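Local coordinates for response regulator receiver protein (Sinorhizobium medicae, PDB 2RDM), which probably acts as a phosphorylation-switched receiver in a two-component signalling pathway, at residues I42-L45 against K46-A49; G87-A90 against L91-A94; P107-S110 against A111-I114. The protein carries 1 engineered substitution. All coordinates share one frame; numbering follows the deposited sequence. Where two conformers were deposited one is given.

Contact 1. Residues I42-L45 against K46-A49; sequences IEML and KSGA. Engineered in segment 42-45: Met44 (natural residue Leu).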
ATOM      1  N   ILE A  42      -8.005 -11.540  27.158  1.00 29.76           N
ATOM      2  CA  ILE A  42      -9.319 -10.872  27.008  1.00 31.79           C
ATOM      3  C   ILE A  42      -9.713 -10.121  28.294  1.00 29.29           C
ATOM      4  O   ILE A  42     -10.159  -8.973  28.238  1.00 34.33           O
ATOM      5  CB  ILE A  42     -10.398 -11.888  26.546  1.00 30.11           C
ATOM      6  CG1 ILE A  42     -10.130 -12.276  25.088  1.00 32.56           C
ATOM      7  CG2 ILE A  42     -11.829 -11.336  26.701  1.00 29.75           C
ATOM      8  CD1 ILE A  42     -10.857 -13.501  24.610  1.00 33.10           C
ATOM      9  N   GLU A  43      -9.475 -10.754  29.439  1.00 34.49           N
ATOM     10  CA  GLU A  43      -9.708 -10.125  30.741  1.00 33.09           C
ATOM     11  C   GLU A  43      -8.921  -8.820  30.871  1.00 31.00           C
ATOM     12  O   GLU A  43      -9.481  -7.796  31.261  1.00 38.40           O
ATOM     13  CB  GLU A  43      -9.354 -11.086  31.876  1.00 37.32           C
ATOM     14  CG  GLU A  43      -9.649 -10.537  33.268  1.00 43.78           C
ATOM     15  CD  GLU A  43      -9.331 -11.543  34.358  1.00 44.69           C
ATOM     16  OE1 GLU A  43      -8.149 -11.907  34.503  1.00 51.60           O
ATOM     17  OE2 GLU A  43     -10.262 -11.972  35.070  1.00 58.42           O
HETATM   18  N   MSE A  44      -7.664  -8.868  30.497  1.00 33.90           N
HETATM   19  CA  MSE A  44      -6.843  -7.707  30.516  1.00 35.51           C
HETATM   20  C   MSE A  44      -7.334  -6.615  29.584  1.00 35.14           C
HETATM   21  O   MSE A  44      -7.413  -5.476  29.956  1.00 34.82           O
HETATM   22  CB  MSE A  44      -5.406  -8.087  30.253  1.00 37.92           C
HETATM   23  CG  MSE A  44      -4.456  -6.999  30.446  1.00 49.11           C
HETATM   24 SE   MSE A  44      -4.099  -6.515  32.266  0.75 62.53          SE
HETATM   25  CE  MSE A  44      -4.537  -8.106  33.049  1.00 47.39           C
ATOM     26  N   LEU A  45      -7.675  -6.986  28.370  1.00 32.39           N
ATOM     27  CA  LEU A  45      -8.241  -6.041  27.400  1.00 30.58           C
ATOM     28  C   LEU A  45      -9.502  -5.370  27.936  1.00 34.45           C
ATOM     29  O   LEU A  45      -9.669  -4.159  27.801  1.00 32.74           O
ATOM     30  CB  LEU A  45      -8.532  -6.734  26.067  1.00 28.61           C
ATOM     31  CG  LEU A  45      -7.306  -6.978  25.186  1.00 29.45           C
ATOM     32  CD1 LEU A  45      -7.509  -8.138  24.220  1.00 28.38           C
ATOM     33  CD2 LEU A  45      -6.902  -5.718  24.422  1.00 29.42           C
ATOM     34  N   LYS A  46     -10.349  -6.157  28.594  1.00 32.00           N
ATOM     35  CA  LYS A  46     -11.623  -5.661  29.122  0.50 37.20           C
ATOM     36  C   LYS A  46     -11.493  -4.888  30.439  1.00 37.50           C
ATOM     37  O   LYS A  46     -12.452  -4.266  30.892  1.00 38.07           O
ATOM     38  CB  LYS A  46     -12.614  -6.814  29.296  0.50 37.49           C
ATOM     39  CG  LYS A  46     -13.200  -7.330  27.992  0.50 38.95           C
ATOM     40  CD  LYS A  46     -14.214  -8.435  28.250  0.50 45.36           C
ATOM     41  CE  LYS A  46     -14.842  -8.943  26.956  0.50 46.67           C
ATOM     42  NZ  LYS A  46     -15.658  -7.906  26.267  0.50 44.04           N
ATOM     43  N   SER A  47     -10.309  -4.927  31.048  1.00 37.77           N
ATOM     44  CA  SER A  47     -10.085  -4.324  32.361  1.00 34.75           C
ATOM     45  C   SER A  47      -9.954  -2.800  32.293  1.00 37.83           C
ATOM     46  O   SER A  47     -10.045  -2.119  33.316  1.00 44.80           O
ATOM     47  CB  SER A  47      -8.830  -4.912  33.007  1.00 35.23           C
ATOM     48  OG  SER A  47      -7.660  -4.369  32.413  1.00 37.85           O
ATOM     49  N   GLY A  48      -9.728  -2.279  31.091  1.00 38.25           N
ATOM     50  CA  GLY A  48      -9.492  -0.847  30.902  1.00 43.05           C
ATOM     51  C   GLY A  48      -8.026  -0.453  30.972  1.00 45.37           C
ATOM     52  O   GLY A  48      -7.701   0.733  30.898  1.00 47.34           O
ATOM     53  N   ALA A  49      -7.143  -1.443  31.123  1.00 40.40           N
ATOM     54  CA  ALA A  49      -5.700  -1.218  31.078  1.00 41.33           C
ATOM     55  C   ALA A  49      -5.273  -0.623  29.731  1.00 41.25           C
ATOM     56  O   ALA A  49      -5.862  -0.937  28.690  1.00 39.04           O
ATOM     57  CB  ALA A  49      -4.951  -2.513  31.352  1.00 41.69           C
TER
HETATM   58  O   HOH W   1      -7.712  -2.310  27.119  1.00 54.93           O
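Ser47 folds its hydroxyl back onto the last full turn of helix 38-46, where Met44 O takes two bonds from this one residue. Ser47 OG lies 2.7 Å from Met44 O and only 17° from the carbonyl plane; Ser47 N, at 3.1 Å from Met44 O, approaches from above that plane. The same hydroxyl oxygen accepts from Ala49 N at 3.2 Å, which makes residues 47-49 an ST turn. OG can serve both partners because chi1 of 76° places it between its own backbone N and carbonyl carbon, over the helix end. Ala49 CB then comes to 4.2 Å from SE of Met44, an engineered methionine present as selenomethionine, whose chain bends at chi2 and chi3. One turn back, Lys46 N still makes a regular helical bond of 2.8 Å to Ile42 O, and the two side chains run side by side, Ile42 CG2 lying 3.9 Å from Lys46 CE.

Gly48 leaves helical geometry with phi of 91°, turning the chain off the helix axis. A water lies 2.8 Å from both Leu45 O and Ala49 O. Ser47 and Gly48 are exposed, whereas Leu45 is buried against Val69, Ala73 and Ile76 of helix 66-76. Ile42 rests on Val72 of that helix, and Met44 and Leu45 both reach Leu9 of strand 7-11.

Contact 2. Residues G87-A90 against L91-A94; sequences GHAA and LEWA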
ATOM      1  N   GLY A  87       2.544 -21.584  15.109  1.00 51.43           N
ATOM      2  CA  GLY A  87       3.474 -22.656  14.807  1.00 63.41           C
ATOM      3  C   GLY A  87       3.340 -23.157  13.382  1.00 71.18           C
ATOM      4  O   GLY A  87       4.300 -23.129  12.612  1.00 75.75           O
ATOM      5  N   HIS A  88       2.143 -23.615  13.032  1.00 77.31           N
ATOM      6  CA  HIS A  88       1.952 -24.417  11.830  1.00 83.72           C
ATOM      7  C   HIS A  88       1.053 -23.701  10.826  1.00 84.40           C
ATOM      8  O   HIS A  88       1.534 -23.121   9.853  1.00 85.28           O
ATOM      9  CB  HIS A  88       1.360 -25.782  12.185  1.00 85.57           C
ATOM     10  CG  HIS A  88       2.230 -26.601  13.088  1.00 91.87           C
ATOM     11  ND1 HIS A  88       3.252 -27.396  12.616  1.00 94.11           N
ATOM     12  CD2 HIS A  88       2.229 -26.748  14.434  1.00 93.24           C
ATOM     13  CE1 HIS A  88       3.844 -27.997  13.632  1.00 94.53           C
ATOM     14  NE2 HIS A  88       3.242 -27.622  14.747  1.00 95.13           N
ATOM     15  N   ALA A  89      -0.251 -23.747  11.071  1.00 84.96           N
ATOM     16  CA  ALA A  89      -1.234 -23.350  10.069  1.00 84.43           C
ATOM     17  C   ALA A  89      -1.462 -21.843  10.085  1.00 83.95           C
ATOM     18  O   ALA A  89      -2.067 -21.307  11.014  1.00 83.26           O
ATOM     19  CB  ALA A  89      -2.544 -24.090  10.289  1.00 85.04           C
ATOM     20  N   ALA A  90      -0.975 -21.164   9.052  1.00 82.11           N
ATOM     21  CA  ALA A  90      -1.111 -19.739   8.954  1.00 79.37           C
ATOM     22  C   ALA A  90      -2.193 -19.435   7.962  1.00 77.38           C
ATOM     23  O   ALA A  90      -2.670 -18.334   7.900  1.00 79.24           O
ATOM     24  CB  ALA A  90       0.199 -19.102   8.564  1.00 77.31           C
ATOM     25  N   LEU A  91      -2.602 -20.447   7.199  1.00 74.65           N
ATOM     26  CA  LEU A  91      -3.602 -20.266   6.138  1.00 66.88           C
ATOM     27  C   LEU A  91      -4.985 -19.982   6.723  1.00 58.96           C
ATOM     28  O   LEU A  91      -5.844 -19.419   6.047  1.00 61.16           O
ATOM     29  CB  LEU A  91      -3.635 -21.475   5.191  1.00 68.65           C
ATOM     30  CG  LEU A  91      -4.193 -21.288   3.770  1.00 68.66           C
ATOM     31  CD1 LEU A  91      -3.437 -20.219   2.975  1.00 67.07           C
ATOM     32  CD2 LEU A  91      -4.187 -22.611   3.020  1.00 69.16           C
ATOM     33  N   GLU A  92      -5.178 -20.360   7.989  1.00 49.35           N
ATOM     34  CA  GLU A  92      -6.384 -20.037   8.754  1.00 44.64           C
ATOM     35  C   GLU A  92      -6.548 -18.525   8.964  1.00 33.68           C
ATOM     36  O   GLU A  92      -7.652 -18.054   9.211  1.00 37.64           O
ATOM     37  CB  GLU A  92      -6.355 -20.724  10.118  1.00 46.16           C
ATOM     38  CG  GLU A  92      -6.040 -22.212  10.071  1.00 63.16           C
ATOM     39  CD  GLU A  92      -5.718 -22.779  11.439  1.00 72.76           C
ATOM     40  OE1 GLU A  92      -4.857 -22.204  12.146  1.00 75.86           O
ATOM     41  OE2 GLU A  92      -6.327 -23.804  11.809  1.00 82.64           O
ATOM     42  N   TRP A  93      -5.448 -17.784   8.873  1.00 32.47           N
ATOM     43  CA  TRP A  93      -5.490 -16.310   8.944  1.00 30.55           C
ATOM     44  C   TRP A  93      -6.352 -15.698   7.839  1.00 32.24           C
ATOM     45  O   TRP A  93      -7.026 -14.685   8.057  1.00 31.64           O
ATOM     46  CB  TRP A  93      -4.067 -15.755   8.888  1.00 29.37           C
ATOM     47  CG  TRP A  93      -3.930 -14.246   8.859  1.00 30.71           C
ATOM     48  CD1 TRP A  93      -3.922 -13.402   9.933  1.00 29.78           C
ATOM     49  CD2 TRP A  93      -3.725 -13.430   7.701  1.00 27.61           C
ATOM     50  NE1 TRP A  93      -3.749 -12.095   9.509  1.00 28.05           N
ATOM     51  CE2 TRP A  93      -3.626 -12.087   8.145  1.00 28.44           C
ATOM     52  CE3 TRP A  93      -3.629 -13.696   6.327  1.00 27.72           C
ATOM     53  CZ2 TRP A  93      -3.421 -11.029   7.266  1.00 32.48           C
ATOM     54  CZ3 TRP A  93      -3.431 -12.645   5.455  1.00 35.06           C
ATOM     55  CH2 TRP A  93      -3.324 -11.319   5.928  1.00 31.15           C
ATOM     56  N   ALA A  94      -6.330 -16.310   6.656  1.00 31.16           N
ATOM     57  CA  ALA A  94      -7.085 -15.803   5.511  1.00 31.86           C
ATOM     58  C   ALA A  94      -8.589 -15.762   5.778  1.00 30.36           C
ATOM     59  O   ALA A  94      -9.297 -14.936   5.217  1.00 34.12           O
ATOM     60  CB  ALA A  94      -6.792 -16.631   4.279  1.00 33.18           C
TER
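Ala90 to Trp93 form a type I beta turn, closed by Trp93 N donating to Ala90 O at 3.0 Å with an N-H...O angle of 151°. One residue further on, Ala94 N bonds to Leu91 O at 3.2 Å, a second such bond that continues the coiling into helix 93-96.

Among the side chains, Glu92 reaches back to Ala89. Its chi1 of -50° swings CG round beside the backbone N, and the carboxylate then lies against Ala89, with Glu92 OE1 3.5 Å and Glu92 CD 3.6 Å from the Ala89 methyl carbon CB. The same OE1 comes within 3.1 Å of Ala89 O. Both atoms are acceptors, so this approach is probably unfavourable electrostatically; a long, weak ion pair from Glu92 OE2 to Arg59 may offset part of it. Trp93 turns away from the first segment: its CG is anti to the backbone N, which leaves only the root of the side chain, Trp93 CB, near Ala90 O at 3.1 Å. The indole NH is used elsewhere, in a hydrogen bond to Ser101 OG.

In receiver domains the loop after the fourth strand is one of the regions that respond to phosphorylation, predicted here at Asp57. The turn leads from strand 82-86 into helix 93-96. Trp93 meets the ring of Tyr84 with planes at about 75°, touches Ile103 of strand 102-105 and packs with Glu92 on Trp67 of helix 66-76, while Ala94 O accepts from Arg74 of the second subunit.

Contact 3. Residues P107-S110 against A111-I114; sequences PFTS and AQLI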
ATOM      1  N   PRO A 107       9.542 -20.666  11.682  1.00 41.98           N
ATOM      2  CA  PRO A 107      10.413 -19.756  12.424  1.00 40.30           C
ATOM      3  C   PRO A 107      10.360 -18.315  11.910  1.00 35.69           C
ATOM      4  O   PRO A 107      10.176 -18.081  10.713  1.00 35.91           O
ATOM      5  CB  PRO A 107      11.802 -20.341  12.183  1.00 40.35           C
ATOM      6  CG  PRO A 107      11.707 -20.987  10.840  1.00 42.91           C
ATOM      7  CD  PRO A 107      10.273 -21.371  10.612  1.00 44.04           C
ATOM      8  N   PHE A 108      10.491 -17.372  12.836  1.00 35.84           N
ATOM      9  CA  PHE A 108      10.695 -15.967  12.500  1.00 34.84           C
ATOM     10  C   PHE A 108      11.692 -15.388  13.480  1.00 37.08           C
ATOM     11  O   PHE A 108      11.925 -15.958  14.551  1.00 39.12           O
ATOM     12  CB  PHE A 108       9.369 -15.175  12.492  1.00 29.90           C
ATOM     13  CG  PHE A 108       8.619 -15.227  13.787  1.00 31.84           C
ATOM     14  CD1 PHE A 108       8.851 -14.270  14.773  1.00 30.01           C
ATOM     15  CD2 PHE A 108       7.660 -16.210  14.015  1.00 37.70           C
ATOM     16  CE1 PHE A 108       8.165 -14.323  15.981  1.00 40.50           C
ATOM     17  CE2 PHE A 108       6.963 -16.257  15.212  1.00 37.41           C
ATOM     18  CZ  PHE A 108       7.223 -15.315  16.195  1.00 36.44           C
ATOM     19  N   THR A 109      12.273 -14.248  13.126  1.00 33.37           N
ATOM     20  CA  THR A 109      13.339 -13.673  13.914  1.00 31.92           C
ATOM     21  C   THR A 109      12.814 -12.571  14.815  1.00 32.59           C
ATOM     22  O   THR A 109      11.692 -12.095  14.644  1.00 30.43           O
ATOM     23  CB  THR A 109      14.414 -13.074  13.011  1.00 34.84           C
ATOM     24  OG1 THR A 109      13.853 -11.970  12.295  1.00 30.52           O
ATOM     25  CG2 THR A 109      14.899 -14.127  12.015  1.00 31.32           C
ATOM     26  N   SER A 110      13.648 -12.173  15.765  1.00 34.61           N
ATOM     27  CA  SER A 110      13.384 -11.023  16.618  1.00 33.71           C
ATOM     28  C   SER A 110      13.148  -9.748  15.808  1.00 35.07           C
ATOM     29  O   SER A 110      12.253  -8.965  16.127  1.00 31.06           O
ATOM     30  CB  SER A 110      14.551 -10.826  17.589  1.00 37.80           C
ATOM     31  OG  SER A 110      15.770 -10.637  16.877  1.00 45.57           O
ATOM     32  N   ALA A 111      13.952  -9.543  14.768  1.00 32.59           N
ATOM     33  CA  ALA A 111      13.791  -8.391  13.876  1.00 30.31           C
ATOM     34  C   ALA A 111      12.412  -8.375  13.220  1.00 32.90           C
ATOM     35  O   ALA A 111      11.769  -7.332  13.148  1.00 28.09           O
ATOM     36  CB  ALA A 111      14.877  -8.389  12.819  1.00 29.50           C
ATOM     37  N   GLN A 112      11.954  -9.533  12.748  1.00 25.69           N
ATOM     38  CA  GLN A 112      10.647  -9.631  12.128  1.00 27.63           C
ATOM     39  C   GLN A 112       9.532  -9.259  13.102  1.00 24.53           C
ATOM     40  O   GLN A 112       8.572  -8.595  12.718  1.00 28.02           O
ATOM     41  CB  GLN A 112      10.421 -11.051  11.645  1.00 25.20           C
ATOM     42  CG  GLN A 112      10.982 -11.341  10.276  1.00 25.46           C
ATOM     43  CD  GLN A 112      10.942 -12.824   9.992  1.00 31.12           C
ATOM     44  OE1 GLN A 112      11.863 -13.552  10.358  1.00 31.79           O
ATOM     45  NE2 GLN A 112       9.875 -13.280   9.367  1.00 32.12           N
ATOM     46  N   LEU A 113       9.655  -9.701  14.355  1.00 25.79           N
ATOM     47  CA  LEU A 113       8.619  -9.440  15.341  1.00 28.49           C
ATOM     48  C   LEU A 113       8.547  -7.933  15.609  1.00 27.25           C
ATOM     49  O   LEU A 113       7.459  -7.341  15.609  1.00 29.39           O
ATOM     50  CB  LEU A 113       8.888 -10.199  16.641  1.00 27.40           C
ATOM     51  CG  LEU A 113       8.001  -9.861  17.854  1.00 32.95           C
ATOM     52  CD1 LEU A 113       6.506 -10.010  17.550  1.00 33.15           C
ATOM     53  CD2 LEU A 113       8.393 -10.739  19.037  1.00 32.94           C
ATOM     54  N   ILE A 114       9.713  -7.338  15.807  1.00 27.94           N
ATOM     55  CA  ILE A 114       9.831  -5.909  16.152  1.00 26.06           C
ATOM     56  C   ILE A 114       9.358  -4.998  15.005  1.00 29.43           C
ATOM     57  O   ILE A 114       8.657  -3.996  15.234  1.00 27.79           O
ATOM     58  CB  ILE A 114      11.296  -5.574  16.552  1.00 32.44           C
ATOM     59  CG1 ILE A 114      11.689  -6.253  17.883  1.00 34.45           C
ATOM     60  CG2 ILE A 114      11.503  -4.081  16.655  1.00 32.40           C
ATOM     61  CD1 ILE A 114      10.634  -6.169  18.992  1.00 36.24           C
TER
HETATM   62  O   HOH W   2       9.394 -15.931   8.988  1.00 45.46           O
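Thr109 occupies the N-cap of helix 110-122, and two backbone bonds of its first turn run from Leu113 N to Thr109 O at 3.2 Å and from Ile114 N to Ser110 O at 3.0 Å. The Thr109 and Gln112 side chains cross at about a right angle and exchange bonds with each other's backbone. Thr109 OG1, put between its own N and carbonyl carbon by chi1 of 65°, accepts from Gln112 N at 3.1 Å, nearly straight at 161°. In return Gln112 OE1 takes Thr109 N at 2.9 Å from 54° above the amide plane, and Thr109 OG1 at 3.2 Å within that plane, on a lone pair. This reciprocal pair is a capping box; two donors from one threonine fix the rotation of the amide.

The box follows the cis peptide before Pro107, a familiar feature of receiver domains after the fifth strand. The amide's other end is held by a water, 2.7 Å from Gln112 NE2 and also bonded to Pro107 O. Beside the capping residues, Phe108 CE1 lies 4.2 Å from Leu113 CB, and Leu113 packs on Phe21 of helix 15-27. Gln112 O accepts from Asn122 of the third subunit.

In the fold
From the N terminus, contact 1 comes first, where helix 38-46 ends and the chain turns toward strand 53-57. Contact 2 follows strand 82-86 and rounds the turn into helix 93-96; contact 3 follows strand 102-105 and starts helix 110-122. Each closes before the next opens, so they lie in series with no nesting or crossing. Contact 1 sits on the opposite side of the chain's centre from the others, its centre about 26 Å from each of theirs. The centres of contacts 2 and 3 are about 17 Å apart, their nearest atoms about 6 Å, and both touch the third subunit. All belong to helix–strand connections of the five-stranded parallel receiver fold.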